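Local coordinates for ESX-5 secretion-associated protein EspG5 (PDB 6VJ5) that acts as a specific cytoplasmic chaperone for its cognate PE/PPE proteins, preventing aggregation of PE/PPE dimers and supporting their secretion, at residues His162-Ala167 with Gly249-Leu254; Gly213-Asp218 with Ser243-Ser248. One frame throughout, in Å; residues are numbered along the deposited sequence.

Contact 1 of 2, residues His162-Ala167 with Gly249-Leu254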
ATOM      1  N   HIS C 162      17.002 -11.695  31.513  1.00 56.90           N
ATOM      2  CA  HIS C 162      18.323 -12.052  32.013  1.00 56.58           C
ATOM      3  C   HIS C 162      18.606 -11.216  33.249  1.00 59.72           C
ATOM      4  O   HIS C 162      18.451  -9.991  33.220  1.00 52.93           O
ATOM      5  CB  HIS C 162      19.392 -11.812  30.942  1.00 64.08           C
ATOM      6  CG  HIS C 162      20.797 -11.957  31.439  1.00 67.71           C
ATOM      7  ND1 HIS C 162      21.499 -10.911  31.994  1.00 64.63           N
ATOM      8  CD2 HIS C 162      21.635 -13.020  31.449  1.00 61.29           C
ATOM      9  CE1 HIS C 162      22.707 -11.323  32.333  1.00 62.82           C
ATOM     10  NE2 HIS C 162      22.815 -12.600  32.013  1.00 67.26           N
ATOM     11  N   HIS C 163      19.014 -11.870  34.326  1.00 69.86           N
ATOM     12  CA  HIS C 163      19.326 -11.163  35.554  1.00 67.67           C
ATOM     13  C   HIS C 163      20.769 -10.681  35.520  1.00 63.31           C
ATOM     14  O   HIS C 163      21.666 -11.396  35.067  1.00 56.68           O
ATOM     15  CB  HIS C 163      19.112 -12.039  36.783  1.00 65.41           C
ATOM     16  CG  HIS C 163      19.378 -11.320  38.066  1.00 74.54           C
ATOM     17  ND1 HIS C 163      20.587 -11.393  38.722  1.00 73.25           N
ATOM     18  CD2 HIS C 163      18.604 -10.480  38.793  1.00 83.91           C
ATOM     19  CE1 HIS C 163      20.539 -10.646  39.810  1.00 74.27           C
ATOM     20  NE2 HIS C 163      19.347 -10.083  39.877  1.00 79.64           N
ATOM     21  N   ALA C 164      20.983  -9.464  36.012  1.00 62.52           N
ATOM     22  CA  ALA C 164      22.315  -8.878  36.040  1.00 66.06           C
ATOM     23  C   ALA C 164      22.357  -7.822  37.132  1.00 64.17           C
ATOM     24  O   ALA C 164      21.351  -7.178  37.430  1.00 63.53           O
ATOM     25  CB  ALA C 164      22.689  -8.268  34.685  1.00 62.50           C
ATOM     26  N   ASP C 165      23.515  -7.667  37.723  1.00 58.17           N
ATOM     27  CA  ASP C 165      23.738  -6.675  38.759  1.00 57.02           C
ATOM     28  C   ASP C 165      24.450  -5.465  38.170  1.00 57.95           C
ATOM     29  O   ASP C 165      25.151  -5.584  37.162  1.00 56.63           O
ATOM     30  CB  ASP C 165      24.577  -7.265  39.895  1.00 72.36           C
ATOM     31  CG  ASP C 165      23.851  -8.379  40.644  1.00 77.94           C
ATOM     32  OD1 ASP C 165      22.709  -8.152  41.099  1.00 80.94           O
ATOM     33  OD2 ASP C 165      24.420  -9.486  40.769  1.00 76.87           O
ATOM     34  N   PRO C 166      24.269  -4.287  38.762  1.00 50.54           N
ATOM     35  CA  PRO C 166      24.972  -3.097  38.263  1.00 50.97           C
ATOM     36  C   PRO C 166      26.464  -3.348  38.103  1.00 56.92           C
ATOM     37  O   PRO C 166      27.144  -3.785  39.033  1.00 67.40           O
ATOM     38  CB  PRO C 166      24.687  -2.040  39.337  1.00 54.72           C
ATOM     39  CG  PRO C 166      23.383  -2.462  39.945  1.00 57.32           C
ATOM     40  CD  PRO C 166      23.370  -3.979  39.891  1.00 58.19           C
ATOM     41  N   ALA C 167      26.977  -3.068  36.907  1.00 61.14           N
ATOM     42  CA  ALA C 167      28.405  -3.212  36.667  1.00 63.29           C
ATOM     43  C   ALA C 167      29.191  -2.340  37.639  1.00 66.74           C
ATOM     44  O   ALA C 167      28.716  -1.300  38.105  1.00 61.59           O
ATOM     45  CB  ALA C 167      28.754  -2.837  35.226  1.00 60.55           C
ATOM     46  N   GLY C 249      30.707  -8.152  32.987  1.00 57.10           N
ATOM     47  CA  GLY C 249      30.998  -7.300  34.113  1.00 57.21           C
ATOM     48  C   GLY C 249      29.819  -6.574  34.704  1.00 54.36           C
ATOM     49  O   GLY C 249      30.013  -5.663  35.510  1.00 60.24           O
ATOM     50  N   GLY C 250      28.601  -6.939  34.327  1.00 55.60           N
ATOM     51  CA  GLY C 250      27.407  -6.338  34.888  1.00 59.01           C
ATOM     52  C   GLY C 250      26.658  -5.493  33.870  1.00 63.83           C
ATOM     53  O   GLY C 250      27.028  -5.390  32.699  1.00 49.66           O
ATOM     54  N   ARG C 251      25.586  -4.879  34.372  1.00 62.95           N
ATOM     55  CA  ARG C 251      24.665  -4.112  33.549  1.00 59.07           C
ATOM     56  C   ARG C 251      25.046  -2.639  33.553  1.00 52.01           C
ATOM     57  O   ARG C 251      25.194  -2.031  34.618  1.00 50.44           O
ATOM     58  CB  ARG C 251      23.235  -4.280  34.061  1.00 54.48           C
ATOM     59  CG  ARG C 251      22.189  -3.525  33.255  1.00 53.65           C
ATOM     60  CD  ARG C 251      20.798  -3.872  33.746  1.00 49.69           C
ATOM     61  NE  ARG C 251      20.475  -5.273  33.490  1.00 53.33           N
ATOM     62  CZ  ARG C 251      19.596  -5.976  34.193  1.00 60.06           C
ATOM     63  NH1 ARG C 251      18.952  -5.405  35.207  1.00 53.76           N
ATOM     64  NH2 ARG C 251      19.361  -7.246  33.883  1.00 55.36           N
ATOM     65  N   ILE C 252      25.184  -2.072  32.357  1.00 56.32           N
ATOM     66  CA  ILE C 252      25.605  -0.689  32.172  1.00 49.80           C
ATOM     67  C   ILE C 252      24.456   0.107  31.570  1.00 53.31           C
ATOM     68  O   ILE C 252      23.626  -0.422  30.819  1.00 51.68           O
ATOM     69  CB  ILE C 252      26.854  -0.603  31.268  1.00 59.17           C
ATOM     70  CG1 ILE C 252      27.947  -1.537  31.790  1.00 64.36           C
ATOM     71  CG2 ILE C 252      27.353   0.827  31.178  1.00 68.40           C
ATOM     72  CD1 ILE C 252      29.214  -1.543  30.952  1.00 77.44           C
ATOM     73  N   ALA C 253      24.417   1.396  31.901  1.00 52.74           N
ATOM     74  CA  ALA C 253      23.411   2.320  31.397  1.00 44.79           C
ATOM     75  C   ALA C 253      24.100   3.454  30.659  1.00 49.75           C
ATOM     76  O   ALA C 253      25.037   4.060  31.185  1.00 51.38           O
ATOM     77  CB  ALA C 253      22.554   2.884  32.533  1.00 51.78           C
ATOM     78  N   LEU C 254      23.623   3.749  29.451  1.00 53.52           N
ATOM     79  CA  LEU C 254      24.158   4.821  28.627  1.00 51.24           C
ATOM     80  C   LEU C 254      23.024   5.742  28.210  1.00 48.01           C
ATOM     81  O   LEU C 254      21.949   5.277  27.819  1.00 45.86           O
ATOM     82  CB  LEU C 254      24.851   4.268  27.379  1.00 51.48           C
ATOM     83  CG  LEU C 254      25.930   3.215  27.624  1.00 53.22           C
ATOM     84  CD1 LEU C 254      26.070   2.311  26.415  1.00 60.12           C
ATOM     85  CD2 LEU C 254      27.250   3.897  27.936  1.00 58.61           C
TER
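Arg251 reaches back along the loop 162-167 and lays its guanidinium beside the backbone of His162 to Ala164. With CG anti to the backbone N (chi1 -179°) the chain leaves strand 250-254 straight, then bends at chi3 (-66°), which brings the flat group alongside the loop. His162 O lies in the guanidinium plane at its edge, 3.0 Å from Arg251 NH2. Ala164 CB rests over one face, 3.6 Å from Arg251 NH2. Asp246 and Glu159 grip NE and NH1 of the same guanidinium by salt bridges, so its rotation is fixed from several sides; Asp246 also takes a hydrogen bond from His162 ND1.

Further on, a single bridge of parallel pattern, Pro166 with Arg251, adds the loop to strand 250-256, itself a member of the large antiparallel sheet of the EspG fold. Arg251 N donates to Asp165 O at 2.9 Å, and Ala167 N donates to Arg251 O at 3.1 Å, one bond on each side of Pro166 along the loop. Gly250, with a positive phi of 112°, passes its bare backbone close to the loop, its CA 3.3 Å from Asp165 O. The methyl of Ala167 points at segment 249-254, its CB 3.1 Å from Gly249 O and 3.8 Å from Ile252 CG1. Beyond it, Ile252 packs on Ala211 and Ala215 of helix 206-217.

Contact 2 of 2, residues Gly213-Asp218 with Ser243-Ser248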
ATOM      1  N   GLY C 213      33.543  -2.839  27.173  1.00 56.74           N
ATOM      2  CA  GLY C 213      33.931  -3.737  26.099  1.00 52.36           C
ATOM      3  C   GLY C 213      33.163  -5.043  26.131  1.00 50.73           C
ATOM      4  O   GLY C 213      32.821  -5.603  25.088  1.00 59.50           O
ATOM      5  N   GLN C 214      32.874  -5.542  27.333  1.00 50.29           N
ATOM      6  CA  GLN C 214      32.125  -6.787  27.457  1.00 50.90           C
ATOM      7  C   GLN C 214      30.669  -6.600  27.054  1.00 51.79           C
ATOM      8  O   GLN C 214      30.100  -7.440  26.349  1.00 54.16           O
ATOM      9  CB  GLN C 214      32.230  -7.304  28.890  1.00 55.47           C
ATOM     10  CG  GLN C 214      33.580  -7.929  29.206  1.00 64.26           C
ATOM     11  CD  GLN C 214      33.975  -7.797  30.666  1.00 69.04           C
ATOM     12  OE1 GLN C 214      33.147  -7.497  31.527  1.00 70.18           O
ATOM     13  NE2 GLN C 214      35.252  -8.015  30.950  1.00 70.96           N
ATOM     14  N   ALA C 215      30.051  -5.498  27.484  1.00 52.77           N
ATOM     15  CA  ALA C 215      28.650  -5.259  27.155  1.00 59.76           C
ATOM     16  C   ALA C 215      28.467  -4.997  25.666  1.00 56.17           C
ATOM     17  O   ALA C 215      27.479  -5.442  25.072  1.00 50.62           O
ATOM     18  CB  ALA C 215      28.116  -4.087  27.981  1.00 55.50           C
ATOM     19  N   LEU C 216      29.400  -4.272  25.048  1.00 49.84           N
ATOM     20  CA  LEU C 216      29.288  -3.977  23.625  1.00 52.38           C
ATOM     21  C   LEU C 216      29.675  -5.168  22.759  1.00 60.28           C
ATOM     22  O   LEU C 216      29.153  -5.321  21.649  1.00 67.61           O
ATOM     23  CB  LEU C 216      30.175  -2.785  23.258  1.00 42.26           C
ATOM     24  CG  LEU C 216      29.957  -1.464  23.996  1.00 48.45           C
ATOM     25  CD1 LEU C 216      30.956  -0.419  23.508  1.00 44.28           C
ATOM     26  CD2 LEU C 216      28.526  -0.988  23.803  1.00 56.31           C
ATOM     27  N   SER C 217      30.590  -6.007  23.242  1.00 59.49           N
ATOM     28  CA  SER C 217      31.160  -7.089  22.450  1.00 58.72           C
ATOM     29  C   SER C 217      30.314  -8.355  22.493  1.00 59.94           C
ATOM     30  O   SER C 217      30.218  -9.066  21.488  1.00 59.08           O
ATOM     31  CB  SER C 217      32.576  -7.389  22.949  1.00 57.76           C
ATOM     32  OG  SER C 217      33.171  -8.452  22.234  1.00 76.37           O
ATOM     33  N   ASP C 218      29.693  -8.644  23.634  1.00 56.24           N
ATOM     34  CA  ASP C 218      28.968  -9.891  23.805  1.00 62.30           C
ATOM     35  C   ASP C 218      27.883  -9.722  24.862  1.00 54.79           C
ATOM     36  O   ASP C 218      27.972 -10.316  25.946  1.00 61.77           O
ATOM     37  CB  ASP C 218      29.928 -11.018  24.195  1.00 56.89           C
ATOM     38  CG  ASP C 218      29.222 -12.344  24.381  1.00 70.13           C
ATOM     39  OD1 ASP C 218      28.446 -12.739  23.486  1.00 70.40           O
ATOM     40  OD2 ASP C 218      29.442 -12.990  25.427  1.00 81.49           O
ATOM     41  N   SER C 243      20.147   3.450  26.874  1.00 52.42           N
ATOM     42  CA  SER C 243      20.540   2.098  26.500  1.00 44.91           C
ATOM     43  C   SER C 243      21.072   1.372  27.730  1.00 49.68           C
ATOM     44  O   SER C 243      22.023   1.837  28.367  1.00 51.33           O
ATOM     45  CB  SER C 243      21.594   2.121  25.393  1.00 51.54           C
ATOM     46  OG  SER C 243      22.040   0.810  25.107  1.00 57.01           O
ATOM     47  N   LEU C 244      20.461   0.236  28.053  1.00 49.69           N
ATOM     48  CA  LEU C 244      20.963  -0.676  29.068  1.00 44.81           C
ATOM     49  C   LEU C 244      21.537  -1.907  28.383  1.00 55.20           C
ATOM     50  O   LEU C 244      20.944  -2.426  27.431  1.00 53.47           O
ATOM     51  CB  LEU C 244      19.861  -1.104  30.033  1.00 45.27           C
ATOM     52  CG  LEU C 244      19.030   0.003  30.676  1.00 50.41           C
ATOM     53  CD1 LEU C 244      18.110  -0.624  31.720  1.00 51.98           C
ATOM     54  CD2 LEU C 244      19.901   1.061  31.299  1.00 58.48           C
ATOM     55  N   LYS C 245      22.685  -2.378  28.875  1.00 57.04           N
ATOM     56  CA  LYS C 245      23.352  -3.538  28.301  1.00 54.61           C
ATOM     57  C   LYS C 245      23.901  -4.432  29.401  1.00 63.14           C
ATOM     58  O   LYS C 245      24.447  -3.941  30.394  1.00 55.09           O
ATOM     59  CB  LYS C 245      24.501  -3.121  27.376  1.00 59.39           C
ATOM     60  CG  LYS C 245      24.089  -2.222  26.224  1.00 60.40           C
ATOM     61  CD  LYS C 245      25.306  -1.755  25.438  1.00 66.24           C
ATOM     62  CE  LYS C 245      24.923  -0.767  24.350  1.00 63.03           C
ATOM     63  NZ  LYS C 245      24.043  -1.386  23.321  1.00 65.10           N
ATOM     64  N   ASP C 246      23.783  -5.746  29.197  1.00 62.58           N
ATOM     65  CA  ASP C 246      24.201  -6.755  30.168  1.00 53.19           C
ATOM     66  C   ASP C 246      25.450  -7.478  29.671  1.00 59.47           C
ATOM     67  O   ASP C 246      25.364  -8.370  28.823  1.00 62.06           O
ATOM     68  CB  ASP C 246      23.087  -7.772  30.414  1.00 53.31           C
ATOM     69  CG  ASP C 246      21.979  -7.228  31.263  1.00 56.93           C
ATOM     70  OD1 ASP C 246      22.024  -6.024  31.576  1.00 52.43           O
ATOM     71  OD2 ASP C 246      21.069  -8.006  31.626  1.00 57.62           O
ATOM     72  N   GLY C 247      26.607  -7.120  30.229  1.00 59.09           N
ATOM     73  CA  GLY C 247      27.854  -7.783  29.929  1.00 62.49           C
ATOM     74  C   GLY C 247      28.361  -8.624  31.094  1.00 56.98           C
ATOM     75  O   GLY C 247      27.814  -8.609  32.196  1.00 54.90           O
ATOM     76  N   SER C 248      29.429  -9.380  30.813  1.00 51.03           N
ATOM     77  CA  SER C 248      30.057 -10.200  31.845  1.00 56.59           C
ATOM     78  C   SER C 248      30.276  -9.405  33.123  1.00 61.30           C
ATOM     79  O   SER C 248      30.076  -9.919  34.230  1.00 59.75           O
ATOM     80  CB  SER C 248      31.398 -10.740  31.347  1.00 48.87           C
ATOM     81  OG  SER C 248      31.242 -11.522  30.183  1.00 65.90           O
TER
HETATM   82  O   HOH W   1      29.956  -9.888  28.365  1.00 50.37           O
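Lys245 runs from its strand past the last turn of helix 206-217, touching it at two levels. Its CB meets the methyl of Ala215, CB to CB 3.8 Å. CG stands anti to the carbonyl carbon (chi1 -58°), and the chain runs on extended through CE, with the bend at chi4 turning NZ aside. CD and CE both pass Leu216 CD2, each at 3.7 Å, the two side chains crossing at a slant. At the tip, NZ forms a salt bridge with Glu222, and a weak hydrogen bond with the backbone of another protein's chain. Leu216 also packs on Phe191 and on an apolar side chain of that other protein.

Two residues on, the backbones close in: Gly247 CA is 3.8 Å from Ala215 CA. Past the strand end, Gln214 OE1 lies 3.7 Å from Ser248 CB. One water joins the two segments, accepting from Ser248 N at 2.6 Å, donating to Asp218 O at 3.2 Å, and bonding Ser248 OG.

Segments 213-217 and 243-247 cross at 102°, their axes 6.5 Å apart, and the end of helix 206-217 thus lies across the neighbouring strands 234-247 and 250-256, with Ala215 also touching Ile252 of the latter.

How the contacts relate
From the N terminus, the chain leaves helix 147-159 through the loop 162-167, the first half of contact 1, and, after strand 172-175 and helices 176-188 and 197-200, reaches helix 206-217, the first half of contact 2. Strand 221-231 follows, and strand 234-247 brings the chain back to the helix, closing the short loop of contact 2. A tight turn leads straight into strand 250-256, which closes the wider loop of contact 1; contact 2 thus lies wholly within it. Their centres are about 8 Å apart. The two strands are neighbours, with a probable hydrogen bond from Leu254 N to Ser243 O, tying loop and helix to one antiparallel sheet.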